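Local coordinates for serpin B3 (Homo sapiens, PDB 2ZV6), which probably inhibits proteases in the serpin manner, offering a reactive-site loop as bait, at residues Leu49-Leu54 with Gln128-Ala133; Ala115-Gly120 with Tyr138-Glu143; Glu168-Leu173 with Val188-Phe193; Asn182-Leu187 with Val335-Leu340; Glu236-Lys241 with Leu265-Glu270. One frame throughout, in Å; residues are numbered along the deposited sequence.

Contact 1: Leu49-Leu54 with Gln128-Ala133; sequences LGMVLL and QEYLDA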
# COMPACT_ATOMS: atom_id res chain seq x y z
N LEU A 49 -3.46 11.04 2.82
CA LEU A 49 -3.89 11.77 4.01
C LEU A 49 -3.11 13.04 4.27
O LEU A 49 -3.61 13.94 4.95
CB LEU A 49 -3.77 10.88 5.24
CG LEU A 49 -4.57 9.58 5.24
CD1 LEU A 49 -4.77 9.12 6.69
CD2 LEU A 49 -5.90 9.79 4.55
N GLY A 50 -1.88 13.10 3.78
CA GLY A 50 -1.07 14.28 3.97
C GLY A 50 -1.57 15.38 3.05
O GLY A 50 -1.41 16.58 3.33
N MET A 51 -2.18 14.97 1.94
CA MET A 51 -2.71 15.90 0.96
C MET A 51 -3.97 16.50 1.57
O MET A 51 -4.20 17.71 1.51
CB MET A 51 -3.02 15.15 -0.35
CG MET A 51 -4.30 15.56 -1.08
SD MET A 51 -5.03 14.19 -2.00
CE MET A 51 -5.53 15.00 -3.52
N VAL A 52 -4.77 15.64 2.18
CA VAL A 52 -5.99 16.09 2.82
C VAL A 52 -5.63 16.90 4.04
O VAL A 52 -6.19 17.97 4.27
CB VAL A 52 -6.84 14.91 3.25
CG1 VAL A 52 -7.61 15.26 4.49
CG2 VAL A 52 -7.77 14.53 2.11
N LEU A 53 -4.68 16.41 4.83
CA LEU A 53 -4.25 17.11 6.04
C LEU A 53 -3.89 18.56 5.73
O LEU A 53 -4.06 19.45 6.56
CB LEU A 53 -3.05 16.40 6.69
CG LEU A 53 -2.34 17.24 7.76
CD1 LEU A 53 -3.21 17.37 8.98
CD2 LEU A 53 -1.03 16.60 8.13
N LEU A 54 -3.40 18.79 4.52
CA LEU A 54 -3.03 20.13 4.10
C LEU A 54 -4.21 21.05 4.34
O LEU A 54 -4.12 22.02 5.10
CB LEU A 54 -2.69 20.13 2.61
CG LEU A 54 -1.21 20.26 2.22
CD1 LEU A 54 -1.13 20.50 0.73
CD2 LEU A 54 -0.54 21.40 2.99
N GLN A 128 -7.54 28.26 -4.44
CA GLN A 128 -6.40 27.98 -5.30
C GLN A 128 -5.16 27.69 -4.48
O GLN A 128 -4.36 26.82 -4.84
CB GLN A 128 -6.11 29.17 -6.22
CG GLN A 128 -5.19 28.82 -7.37
CD GLN A 128 -5.86 27.89 -8.37
OE1 GLN A 128 -7.05 28.03 -8.64
NE2 GLN A 128 -5.11 26.94 -8.91
N GLU A 129 -5.00 28.41 -3.37
CA GLU A 129 -3.85 28.20 -2.50
C GLU A 129 -3.73 26.69 -2.23
O GLU A 129 -2.70 26.08 -2.51
CB GLU A 129 -4.02 28.96 -1.18
CG GLU A 129 -2.86 29.89 -0.81
CD GLU A 129 -1.59 29.15 -0.36
OE1 GLU A 129 -0.75 29.77 0.34
OE2 GLU A 129 -1.44 27.96 -0.70
N TYR A 130 -4.80 26.10 -1.72
CA TYR A 130 -4.79 24.67 -1.42
C TYR A 130 -4.35 23.87 -2.65
O TYR A 130 -3.47 23.02 -2.57
CB TYR A 130 -6.17 24.21 -0.94
CG TYR A 130 -6.26 22.72 -0.67
CD1 TYR A 130 -5.57 22.14 0.40
CD2 TYR A 130 -6.99 21.88 -1.51
CE1 TYR A 130 -5.61 20.75 0.63
CE2 TYR A 130 -7.04 20.50 -1.29
CZ TYR A 130 -6.35 19.94 -0.22
OH TYR A 130 -6.39 18.57 -0.03
N LEU A 131 -4.97 24.15 -3.79
CA LEU A 131 -4.66 23.44 -5.03
C LEU A 131 -3.17 23.51 -5.39
O LEU A 131 -2.63 22.59 -6.02
CB LEU A 131 -5.52 23.99 -6.16
CG LEU A 131 -7.02 23.80 -5.91
CD1 LEU A 131 -7.83 24.75 -6.78
CD2 LEU A 131 -7.40 22.35 -6.17
N ASP A 132 -2.52 24.60 -4.97
CA ASP A 132 -1.09 24.81 -5.23
C ASP A 132 -0.23 23.83 -4.44
O ASP A 132 0.64 23.15 -4.99
CB ASP A 132 -0.68 26.23 -4.84
CG ASP A 132 -1.02 27.26 -5.91
OD1 ASP A 132 -1.38 26.86 -7.03
OD2 ASP A 132 -0.92 28.48 -5.62
N ALA A 133 -0.47 23.79 -3.13
CA ALA A 133 0.26 22.92 -2.22
C ALA A 133 0.18 21.45 -2.56
O ALA A 133 1.19 20.76 -2.60
CB ALA A 133 -0.23 23.14 -0.80
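Leu54 and Tyr130 lie where the two helical segments come nearest, CA to CA 7.4 Å. The segment axes stay 10.1 Å apart and run almost antiparallel, at 154°. These are two of the helices packed behind the large central sheet of the serpin fold: segment 49-54 belongs to helix 42-54, and helix 128-138 begins with the other. Tyr130 spans the gap. With CG anti to the backbone N (chi1 177°) its ring reaches across to the other helix, where its OH gives a hydrogen bond of 2.8 Å to Met51 O. The donor sits well above the carbonyl plane, not on a lone pair, and the same oxygen takes a weak bond from Leu54 N in its own helix. Leu118 of the sheet touches Tyr130 as well as Met51 and Val52, so both helices share one sheet residue beneath them. The side chain of Met51 crosses that of Tyr130 at about a right angle. At the rim of the tyrosine ring, near its plane, Leu54 CB rests 3.6 Å from Tyr130 CE1.

Contact 2: Ala115-Gly120 with Tyr138-Glu143; sequences ANKLFG and YQTSVE
Asn116 opens the contact with its backbone: the hydroxyl of Thr140 points OG1 at Asn116 O, though the modelled separation is too short for its exact geometry to be trusted. Lys117 comes next. Its aliphatic part, bent along its length, lies beside Glu143, with Lys117 CD 3.5 Å from Glu143 CB. Lys117 NZ then makes a weak salt bridge of 3.3 Å to Glu143 OE2, while Trp161 of helix 151-165 offers the lysine a cation-pi partner. At Leu118 the strands are closest, 4.5 Å from its CA to Val142 CA. Leu118 O meets Val142 CA at 3.3 Å in a CA-H...O contact, and Leu118 CB packs on Val142 CG1 at 4.0 Å. Phe119 receives Glu143 CG over one ring face, a CH-pi contact 4.2 Å from the centroid. Last, Gly120 N gives a weak bond of 3.3 Å to Glu143 O. Strand 112-121, helix 128-138 and strand 142-145 form a beta-alpha-beta unit, whose two strands meet here in parallel. Glu143 thus meets three successive kinds of partner, its carboxylate at Lys117, its CG at Phe119 and its carbonyl at Gly120 N, so that charge, CH-pi and backbone contact are mixed in one residue.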
# COMPACT_ATOMS: atom_id res chain seq x y z
N ALA A 115 -2.62 6.36 -8.72
CA ALA A 115 -3.79 7.20 -9.02
C ALA A 115 -4.44 7.77 -7.75
O ALA A 115 -5.43 7.22 -7.27
CB ALA A 115 -4.80 6.38 -9.82
N ASN A 116 -3.91 8.87 -7.23
CA ASN A 116 -4.44 9.48 -6.01
C ASN A 116 -5.08 10.88 -6.16
O ASN A 116 -4.37 11.90 -6.15
CB ASN A 116 -3.33 9.55 -4.95
CG ASN A 116 -3.84 9.95 -3.58
OD1 ASN A 116 -3.40 10.94 -3.00
ND2 ASN A 116 -4.78 9.17 -3.05
N LYS A 117 -6.41 10.93 -6.25
CA LYS A 117 -7.14 12.20 -6.38
C LYS A 117 -8.35 12.42 -5.45
O LYS A 117 -8.99 11.47 -4.97
CB LYS A 117 -7.60 12.39 -7.82
CG LYS A 117 -7.70 13.84 -8.21
CD LYS A 117 -8.84 14.11 -9.14
CE LYS A 117 -8.36 14.14 -10.58
NZ LYS A 117 -9.41 13.62 -11.49
N LEU A 118 -8.66 13.70 -5.22
CA LEU A 118 -9.78 14.13 -4.38
C LEU A 118 -10.94 14.45 -5.30
O LEU A 118 -10.81 15.24 -6.22
CB LEU A 118 -9.42 15.42 -3.62
CG LEU A 118 -9.75 15.65 -2.14
CD1 LEU A 118 -10.14 14.35 -1.43
CD2 LEU A 118 -8.53 16.29 -1.48
N PHE A 119 -12.09 13.83 -5.07
CA PHE A 119 -13.25 14.13 -5.89
C PHE A 119 -14.31 14.79 -5.00
O PHE A 119 -14.77 14.21 -4.02
CB PHE A 119 -13.79 12.85 -6.54
CG PHE A 119 -12.98 12.38 -7.72
CD1 PHE A 119 -11.65 12.03 -7.57
CD2 PHE A 119 -13.56 12.31 -8.99
CE1 PHE A 119 -10.89 11.61 -8.67
CE2 PHE A 119 -12.81 11.89 -10.09
CZ PHE A 119 -11.48 11.54 -9.93
N GLY A 120 -14.68 16.02 -5.33
CA GLY A 120 -15.65 16.70 -4.51
C GLY A 120 -16.83 17.23 -5.28
O GLY A 120 -16.79 17.36 -6.50
N TYR A 138 2.11 16.83 -3.78
CA TYR A 138 1.60 15.49 -4.00
C TYR A 138 1.33 15.21 -5.47
O TYR A 138 0.75 14.19 -5.82
CB TYR A 138 0.34 15.27 -3.15
CG TYR A 138 0.61 15.30 -1.65
CD1 TYR A 138 0.71 14.12 -0.91
CD2 TYR A 138 0.83 16.50 -0.98
CE1 TYR A 138 1.02 14.14 0.45
CE2 TYR A 138 1.14 16.53 0.37
CZ TYR A 138 1.24 15.35 1.08
OH TYR A 138 1.56 15.38 2.41
N GLN A 139 1.78 16.14 -6.32
CA GLN A 139 1.61 16.01 -7.76
C GLN A 139 0.22 15.52 -8.12
O GLN A 139 0.05 14.73 -9.06
CB GLN A 139 2.66 15.05 -8.33
CG GLN A 139 4.08 15.57 -8.26
CD GLN A 139 4.73 15.30 -6.92
OE1 GLN A 139 4.58 14.21 -6.35
NE2 GLN A 139 5.46 16.28 -6.39
N THR A 140 -0.77 15.97 -7.36
CA THR A 140 -2.14 15.58 -7.61
C THR A 140 -3.04 16.77 -7.39
O THR A 140 -2.57 17.82 -6.95
CB THR A 140 -2.58 14.45 -6.67
OG1 THR A 140 -3.89 14.01 -7.03
CG2 THR A 140 -2.60 14.93 -5.22
N SER A 141 -4.33 16.62 -7.68
CA SER A 141 -5.26 17.73 -7.49
C SER A 141 -6.73 17.30 -7.34
O SER A 141 -7.10 16.19 -7.70
CB SER A 141 -5.12 18.72 -8.65
OG SER A 141 -4.44 19.90 -8.24
N VAL A 142 -7.54 18.21 -6.80
CA VAL A 142 -8.97 17.98 -6.60
C VAL A 142 -9.68 17.95 -7.96
O VAL A 142 -9.07 18.23 -8.98
CB VAL A 142 -9.60 19.12 -5.76
CG1 VAL A 142 -10.96 18.68 -5.25
CG2 VAL A 142 -8.69 19.48 -4.59
N GLU A 143 -10.96 17.60 -7.97
CA GLU A 143 -11.72 17.53 -9.22
C GLU A 143 -13.21 17.65 -8.92
O GLU A 143 -13.84 16.68 -8.50
CB GLU A 143 -11.45 16.22 -9.95
CG GLU A 143 -12.63 15.68 -10.77
CD GLU A 143 -12.55 16.02 -12.25
OE1 GLU A 143 -13.16 17.04 -12.67
OE2 GLU A 143 -11.87 15.28 -13.00

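Contact 3: Glu168-Leu173 with Val188-Phe193; sequences EKIKNL and VNAIYF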
# COMPACT_ATOMS: atom_id res chain seq x y z
N GLU A 168 -4.73 1.21 -17.03
CA GLU A 168 -5.94 0.40 -17.19
C GLU A 168 -5.82 -0.93 -16.46
O GLU A 168 -6.37 -1.94 -16.89
CB GLU A 168 -6.23 0.15 -18.67
CG GLU A 168 -7.70 0.09 -19.04
CD GLU A 168 -7.93 -0.54 -20.41
OE1 GLU A 168 -8.18 -1.75 -20.48
OE2 GLU A 168 -7.85 0.19 -21.43
N LYS A 169 -5.07 -0.93 -15.36
CA LYS A 169 -4.87 -2.13 -14.56
C LYS A 169 -5.95 -2.19 -13.50
O LYS A 169 -6.69 -3.17 -13.40
CB LYS A 169 -3.49 -2.10 -13.89
CG LYS A 169 -2.31 -2.30 -14.85
CD LYS A 169 -2.48 -3.55 -15.71
CE LYS A 169 -2.19 -4.82 -14.92
NZ LYS A 169 -2.43 -6.06 -15.72
N ILE A 170 -6.04 -1.13 -12.70
CA ILE A 170 -7.04 -1.02 -11.64
C ILE A 170 -8.33 -0.45 -12.23
O ILE A 170 -8.40 0.72 -12.59
CB ILE A 170 -6.55 -0.09 -10.51
CG1 ILE A 170 -5.59 -0.86 -9.60
CG2 ILE A 170 -7.73 0.43 -9.70
CD1 ILE A 170 -4.45 -0.02 -9.08
N LYS A 171 -9.37 -1.28 -12.32
CA LYS A 171 -10.63 -0.84 -12.90
C LYS A 171 -11.82 -0.87 -11.95
O LYS A 171 -11.98 -1.80 -11.16
CB LYS A 171 -10.96 -1.67 -14.13
CG LYS A 171 -9.89 -2.68 -14.51
CD LYS A 171 -9.09 -2.20 -15.72
CE LYS A 171 -9.40 -3.02 -16.97
NZ LYS A 171 -8.66 -2.52 -18.16
N ASN A 172 -12.66 0.16 -12.05
CA ASN A 172 -13.87 0.27 -11.24
C ASN A 172 -13.61 0.38 -9.75
O ASN A 172 -14.21 -0.33 -8.94
CB ASN A 172 -14.79 -0.93 -11.52
CG ASN A 172 -15.07 -1.11 -13.00
OD1 ASN A 172 -15.77 -2.04 -13.40
ND2 ASN A 172 -14.53 -0.22 -13.82
N LEU A 173 -12.71 1.29 -9.38
CA LEU A 173 -12.36 1.51 -7.98
C LEU A 173 -13.62 1.67 -7.14
O LEU A 173 -13.57 1.52 -5.91
CB LEU A 173 -11.50 2.77 -7.83
CG LEU A 173 -10.52 2.84 -6.66
CD1 LEU A 173 -10.64 4.19 -6.00
CD2 LEU A 173 -10.80 1.74 -5.66
N VAL A 188 -9.64 9.11 -3.39
CA VAL A 188 -9.34 7.91 -4.15
C VAL A 188 -7.85 7.65 -4.03
O VAL A 188 -7.05 8.58 -4.09
CB VAL A 188 -9.69 8.05 -5.63
CG1 VAL A 188 -8.70 7.27 -6.49
CG2 VAL A 188 -11.12 7.56 -5.85
N ASN A 189 -7.48 6.38 -3.88
CA ASN A 189 -6.08 6.02 -3.71
C ASN A 189 -5.73 4.68 -4.34
O ASN A 189 -5.40 3.73 -3.63
CB ASN A 189 -5.74 5.99 -2.22
CG ASN A 189 -4.27 6.21 -1.95
OD1 ASN A 189 -3.50 6.54 -2.85
ND2 ASN A 189 -3.87 6.02 -0.68
N ALA A 190 -5.80 4.60 -5.67
CA ALA A 190 -5.46 3.37 -6.38
C ALA A 190 -3.94 3.36 -6.63
O ALA A 190 -3.30 4.41 -6.61
CB ALA A 190 -6.21 3.29 -7.70
N ILE A 191 -3.38 2.17 -6.82
CA ILE A 191 -1.94 2.05 -7.06
C ILE A 191 -1.57 0.71 -7.66
O ILE A 191 -2.01 -0.34 -7.20
CB ILE A 191 -1.13 2.24 -5.76
CG1 ILE A 191 0.36 2.18 -6.09
CG2 ILE A 191 -1.52 1.17 -4.73
CD1 ILE A 191 1.24 2.96 -5.14
N TYR A 192 -0.74 0.77 -8.70
CA TYR A 192 -0.29 -0.43 -9.39
C TYR A 192 1.23 -0.51 -9.47
O TYR A 192 1.90 0.51 -9.67
CB TYR A 192 -0.86 -0.48 -10.80
CG TYR A 192 -0.18 -1.52 -11.64
CD1 TYR A 192 -0.73 -2.79 -11.78
CD2 TYR A 192 1.06 -1.27 -12.22
CE1 TYR A 192 -0.06 -3.79 -12.47
CE2 TYR A 192 1.74 -2.26 -12.92
CZ TYR A 192 1.18 -3.52 -13.04
OH TYR A 192 1.85 -4.50 -13.72
N PHE A 193 1.77 -1.71 -9.32
CA PHE A 193 3.22 -1.90 -9.39
C PHE A 193 3.65 -3.29 -9.84
O PHE A 193 3.06 -4.30 -9.47
CB PHE A 193 3.85 -1.58 -8.04
CG PHE A 193 5.32 -1.81 -8.00
CD1 PHE A 193 5.84 -3.07 -7.74
CD2 PHE A 193 6.20 -0.75 -8.18
CE1 PHE A 193 7.21 -3.28 -7.66
CE2 PHE A 193 7.58 -0.95 -8.10
CZ PHE A 193 8.09 -2.22 -7.83
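With CG beside the backbone N (chi1 -71°), two further bends, at chi2 and chi3 (-76°), fold Lys169 over Tyr192. Tyr192 meets it with CG anti to its own N, chi1 167°. The lysine therefore lies on the ring by its methylenes: CG stands 3.8 Å from the centroid, over one face and offset toward the rim, in a CH-pi contact, and Lys169 CE curls back to 3.4 Å from Tyr192 CE1. Beyond the ring, Tyr192 OH is hydrogen-bonded to Glu346 OE2, and Lys169 NZ forms a long, weak ion pair with the other oxygen of that carboxylate.

Ile170 follows with its two branches divided: CG2 packs on Ala190 CB at 3.8 Å, while CD1 comes down on the backbone carbonyl of Ile191 and lies 4.0 Å from Tyr192 CB. Leu173 completes the row, its CD1 meeting Val188 CG2 at 3.4 Å as the two side chains slide past each other in opposite directions. Within the loop Lys171 NZ bonds to Glu168 O at 2.7 Å.

Val188, Ala190 and Tyr192 all present the same face of the strand, which this linker shares with helix 151-165: Ile158 reaches Val188 and Val162 reaches Ala190. On the other flank Leu340, Lys342 and Phe344 of strand 336-346 touch Leu173 and Ile170, so the linker straddles two neighbouring strands of the central sheet.

Contact 4: Asn182-Leu187 with Val335-Leu340; sequences NTTLVL and VLSGVL
Backbone hydrogen bonds join Leu187 to strand 336-340 most clearly: Leu340 N gives 2.9 Å to Leu187 O, nearly along the C=O axis at 174°, and Leu187 N returns a weak bond of 3.4 Å to Gly338 O. Farther back, Ser337 N approaches Leu185 O from above the carbonyl plane at 3.3 Å. The strands are parallel, and by nearest CA atoms Leu185 lies beside Leu336, Val186 beside Gly338 and Leu187 beside Val339, so Ser337 is the extra residue, followed by Gly338 with phi 110°. Side-chain hydroxyls gather at the start of the pairing: Thr184 N donates to Ser337 OG at 3.2 Å, and Thr184 OG1 points at Val335 O over a doubtfully short distance. Apolar contacts fill one face, with Leu187 CB 4.0 Å from Val339 CG2 and Leu185 CB 4.1 Å from Leu336 CD2. In serpins a cleaved or inserted reactive loop enters the sheet between just these two strands. Their direct pairing is consistent with the uninserted state, with one straight backbone bond, at Leu340 N, and two longer ones.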
# COMPACT_ATOMS: atom_id res chain seq x y z
N ASN A 182 -25.64 11.93 -1.81
CA ASN A 182 -25.29 12.79 -0.68
C ASN A 182 -23.80 12.72 -0.34
O ASN A 182 -23.44 12.67 0.83
CB ASN A 182 -26.12 12.41 0.55
CG ASN A 182 -27.25 13.40 0.82
OD1 ASN A 182 -27.71 14.11 -0.08
ND2 ASN A 182 -27.71 13.46 2.07
N THR A 183 -22.95 12.72 -1.36
CA THR A 183 -21.51 12.67 -1.12
C THR A 183 -20.84 14.03 -1.29
O THR A 183 -21.03 14.70 -2.30
CB THR A 183 -20.83 11.71 -2.08
OG1 THR A 183 -21.66 10.55 -2.27
CG2 THR A 183 -19.48 11.29 -1.53
N THR A 184 -20.06 14.42 -0.30
CA THR A 184 -19.35 15.69 -0.36
C THR A 184 -17.99 15.44 -0.98
O THR A 184 -17.69 15.88 -2.09
CB THR A 184 -19.11 16.29 1.04
OG1 THR A 184 -19.40 15.31 2.04
CG2 THR A 184 -19.97 17.52 1.24
N LEU A 185 -17.17 14.69 -0.24
CA LEU A 185 -15.80 14.36 -0.64
C LEU A 185 -15.62 12.86 -0.82
O LEU A 185 -16.45 12.06 -0.38
CB LEU A 185 -14.83 14.86 0.44
CG LEU A 185 -13.48 15.48 0.05
CD1 LEU A 185 -13.49 15.87 -1.43
CD2 LEU A 185 -13.21 16.69 0.94
N VAL A 186 -14.53 12.48 -1.47
CA VAL A 186 -14.19 11.08 -1.73
C VAL A 186 -12.72 10.98 -2.14
O VAL A 186 -12.35 11.31 -3.26
CB VAL A 186 -15.03 10.47 -2.88
CG1 VAL A 186 -14.48 9.10 -3.24
CG2 VAL A 186 -16.48 10.35 -2.49
N LEU A 187 -11.89 10.52 -1.22
CA LEU A 187 -10.47 10.38 -1.49
C LEU A 187 -10.24 9.05 -2.20
O LEU A 187 -10.60 8.00 -1.68
CB LEU A 187 -9.68 10.42 -0.19
CG LEU A 187 -8.15 10.39 -0.26
CD1 LEU A 187 -7.64 10.71 -1.66
CD2 LEU A 187 -7.61 11.41 0.72
N VAL A 335 -17.15 17.59 4.13
CA VAL A 335 -16.89 16.44 4.99
C VAL A 335 -16.54 15.21 4.19
O VAL A 335 -17.33 14.77 3.33
CB VAL A 335 -18.13 16.08 5.86
CG1 VAL A 335 -17.90 14.77 6.55
CG2 VAL A 335 -18.41 17.14 6.90
N LEU A 336 -15.36 14.66 4.49
CA LEU A 336 -14.88 13.45 3.83
C LEU A 336 -15.95 12.39 4.01
O LEU A 336 -16.39 12.12 5.14
CB LEU A 336 -13.57 12.99 4.46
CG LEU A 336 -12.52 12.36 3.53
CD1 LEU A 336 -11.64 11.43 4.35
CD2 LEU A 336 -13.18 11.59 2.39
N SER A 337 -16.36 11.78 2.90
CA SER A 337 -17.41 10.78 2.89
C SER A 337 -16.96 9.46 2.28
O SER A 337 -17.55 8.99 1.31
CB SER A 337 -18.60 11.32 2.10
OG SER A 337 -18.47 12.73 1.91
N GLY A 338 -15.93 8.86 2.85
CA GLY A 338 -15.44 7.61 2.29
C GLY A 338 -14.09 7.78 1.64
O GLY A 338 -13.80 8.82 1.04
N VAL A 339 -13.26 6.75 1.75
CA VAL A 339 -11.91 6.74 1.21
C VAL A 339 -11.64 5.39 0.56
O VAL A 339 -11.67 4.36 1.23
CB VAL A 339 -10.89 6.98 2.32
CG1 VAL A 339 -9.48 6.84 1.76
CG2 VAL A 339 -11.11 8.36 2.93
N LEU A 340 -11.37 5.41 -0.74
CA LEU A 340 -11.10 4.18 -1.47
C LEU A 340 -9.62 3.93 -1.73
O LEU A 340 -8.95 4.79 -2.31
CB LEU A 340 -11.84 4.21 -2.82
CG LEU A 340 -13.31 3.82 -2.83
CD1 LEU A 340 -13.42 2.30 -2.83
CD2 LEU A 340 -14.02 4.42 -1.63

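Contact 5: Glu236-Lys241 with Leu265-Glu270; sequences EDVQAK and LQKLEE
Val238 and Leu268 stand 5.7 Å apart at their CA atoms, where the tip of a beta hairpin meets the side of helix 265-271. The hairpin joins strands 229-235 and 240-246 through a type I turn, Glu236 to Gln239, followed by a G1 beta bulge in which Gln239 and Ala240 both face Leu235. The turn carries Val238 at its third position, buried against the helix. Both methyls of the valine take part: CG1 and CG2 each lie 3.4 Å from Leu268 CD1, the two side chains meeting at a slant. Leu268 also touches Leu381 of strand 380-384 and, more loosely, Ala240 CB, so it bridges hairpin and sheet. One step back, Lys267 leaves the helix with CG anti to the backbone N (chi1 177°), which sends the chain toward the turn. Its CD passes 3.6 Å from Val238 CG2, and the lysine and Gln239 side chains cross at about a right angle, CE coming closest to NE2. Meanwhile Glu269, on a different side of the helix, forms salt bridges to Arg31 and Arg397, tying this short helix to other parts of the molecule. The polar end of the contact converges on a single acceptor: Asp237 O takes a weak bond of 3.3 Å from Lys267 NZ and a hydrogen bond, also 3.3 Å, from Gln239 NE2, whose nitrogen lies above the carbonyl plane.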
# COMPACT_ATOMS: atom_id res chain seq x y z
N GLU A 236 15.00 -16.74 14.67
CA GLU A 236 14.82 -17.66 15.79
C GLU A 236 13.52 -17.34 16.51
O GLU A 236 12.56 -18.10 16.47
CB GLU A 236 15.98 -17.52 16.77
CG GLU A 236 16.62 -16.13 16.77
CD GLU A 236 16.46 -15.37 18.09
OE1 GLU A 236 16.29 -14.13 18.04
OE2 GLU A 236 16.51 -16.01 19.17
N ASP A 237 13.54 -16.19 17.18
CA ASP A 237 12.42 -15.68 17.96
C ASP A 237 11.04 -16.06 17.43
O ASP A 237 10.23 -16.66 18.14
CB ASP A 237 12.49 -14.15 18.04
CG ASP A 237 13.34 -13.66 19.19
OD1 ASP A 237 13.67 -12.45 19.21
OD2 ASP A 237 13.67 -14.48 20.09
N VAL A 238 10.78 -15.71 16.18
CA VAL A 238 9.49 -15.97 15.57
C VAL A 238 9.41 -17.26 14.75
O VAL A 238 8.36 -17.60 14.22
CB VAL A 238 9.07 -14.77 14.69
CG1 VAL A 238 9.59 -14.96 13.26
CG2 VAL A 238 7.56 -14.62 14.72
N GLN A 239 10.52 -17.98 14.65
CA GLN A 239 10.51 -19.22 13.89
C GLN A 239 10.12 -18.92 12.45
O GLN A 239 9.09 -19.41 11.97
CB GLN A 239 9.50 -20.20 14.50
CG GLN A 239 9.87 -20.67 15.89
CD GLN A 239 8.72 -20.54 16.88
OE1 GLN A 239 7.71 -21.24 16.77
NE2 GLN A 239 8.87 -19.65 17.85
N ALA A 240 10.93 -18.11 11.78
CA ALA A 240 10.67 -17.75 10.39
C ALA A 240 11.94 -17.25 9.71
O ALA A 240 12.95 -17.01 10.37
CB ALA A 240 9.58 -16.68 10.32
N LYS A 241 11.87 -17.10 8.39
CA LYS A 241 13.03 -16.64 7.63
C LYS A 241 12.76 -15.32 6.92
O LYS A 241 11.61 -15.01 6.57
CB LYS A 241 13.43 -17.70 6.62
CG LYS A 241 13.43 -19.12 7.18
CD LYS A 241 14.84 -19.59 7.47
CE LYS A 241 15.10 -20.95 6.84
NZ LYS A 241 14.59 -21.02 5.45
N LEU A 265 2.83 -18.22 10.74
CA LEU A 265 2.74 -16.79 10.51
C LEU A 265 1.81 -16.07 11.47
O LEU A 265 2.06 -14.92 11.82
CB LEU A 265 2.30 -16.52 9.07
CG LEU A 265 0.93 -15.89 8.84
CD1 LEU A 265 0.93 -15.21 7.48
CD2 LEU A 265 -0.15 -16.96 8.92
N GLN A 266 0.75 -16.74 11.91
CA GLN A 266 -0.15 -16.08 12.84
C GLN A 266 0.69 -15.56 14.00
O GLN A 266 0.59 -14.38 14.37
CB GLN A 266 -1.21 -17.04 13.37
CG GLN A 266 -1.99 -16.42 14.53
CD GLN A 266 -3.39 -16.97 14.68
OE1 GLN A 266 -4.05 -17.33 13.71
NE2 GLN A 266 -3.84 -17.04 15.92
N LYS A 267 1.52 -16.43 14.55
CA LYS A 267 2.38 -16.04 15.66
C LYS A 267 3.29 -14.93 15.19
O LYS A 267 3.58 -13.99 15.92
CB LYS A 267 3.23 -17.22 16.13
CG LYS A 267 4.21 -16.87 17.25
CD LYS A 267 5.65 -16.88 16.75
CE LYS A 267 6.58 -17.57 17.74
NZ LYS A 267 7.01 -16.68 18.85
N LEU A 268 3.74 -15.06 13.94
CA LEU A 268 4.61 -14.08 13.33
C LEU A 268 3.93 -12.72 13.38
O LEU A 268 4.48 -11.76 13.93
CB LEU A 268 4.91 -14.49 11.88
CG LEU A 268 5.73 -13.54 10.99
CD1 LEU A 268 7.11 -13.29 11.60
CD2 LEU A 268 5.85 -14.16 9.60
N GLU A 269 2.74 -12.65 12.81
CA GLU A 269 1.98 -11.40 12.80
C GLU A 269 1.85 -10.88 14.23
O GLU A 269 2.06 -9.70 14.49
CB GLU A 269 0.59 -11.64 12.23
CG GLU A 269 0.55 -11.81 10.74
CD GLU A 269 -0.78 -12.38 10.28
OE1 GLU A 269 -1.45 -13.03 11.10
OE2 GLU A 269 -1.15 -12.17 9.11
N GLU A 270 1.52 -11.80 15.14
CA GLU A 270 1.33 -11.47 16.54
C GLU A 270 2.52 -10.78 17.21
O GLU A 270 2.35 -9.98 18.12
CB GLU A 270 0.98 -12.74 17.32
CG GLU A 270 -0.49 -12.83 17.73
CD GLU A 270 -1.29 -13.78 16.85
OE1 GLU A 270 -2.44 -13.45 16.49
OE2 GLU A 270 -0.76 -14.86 16.51

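Contacts 1 to 4 form one continuous region around the central sheet. Contacts 1 and 2 have centres 10 Å apart and touch where Leu131 CD2 meets Val142 CG2 at 3.5 Å; contact 1 also reaches contact 4 through Val52 CG2 and Leu187 CD2, 3.4 Å apart. Strand 185-193 serves both contact 3 and contact 4, while strand 112-121 of contact 2 runs beside it: Lys117 O lies 2.9 Å from Val188 N, and Phe119 N 3.1 Å from Val186 O. Contact 5 stands apart, with its centre 32 to 40 Å from the others. Strand 336-346, used by contact 4, leads toward the unmodelled residues 352-370, where a serpin carries its reactive-site loop.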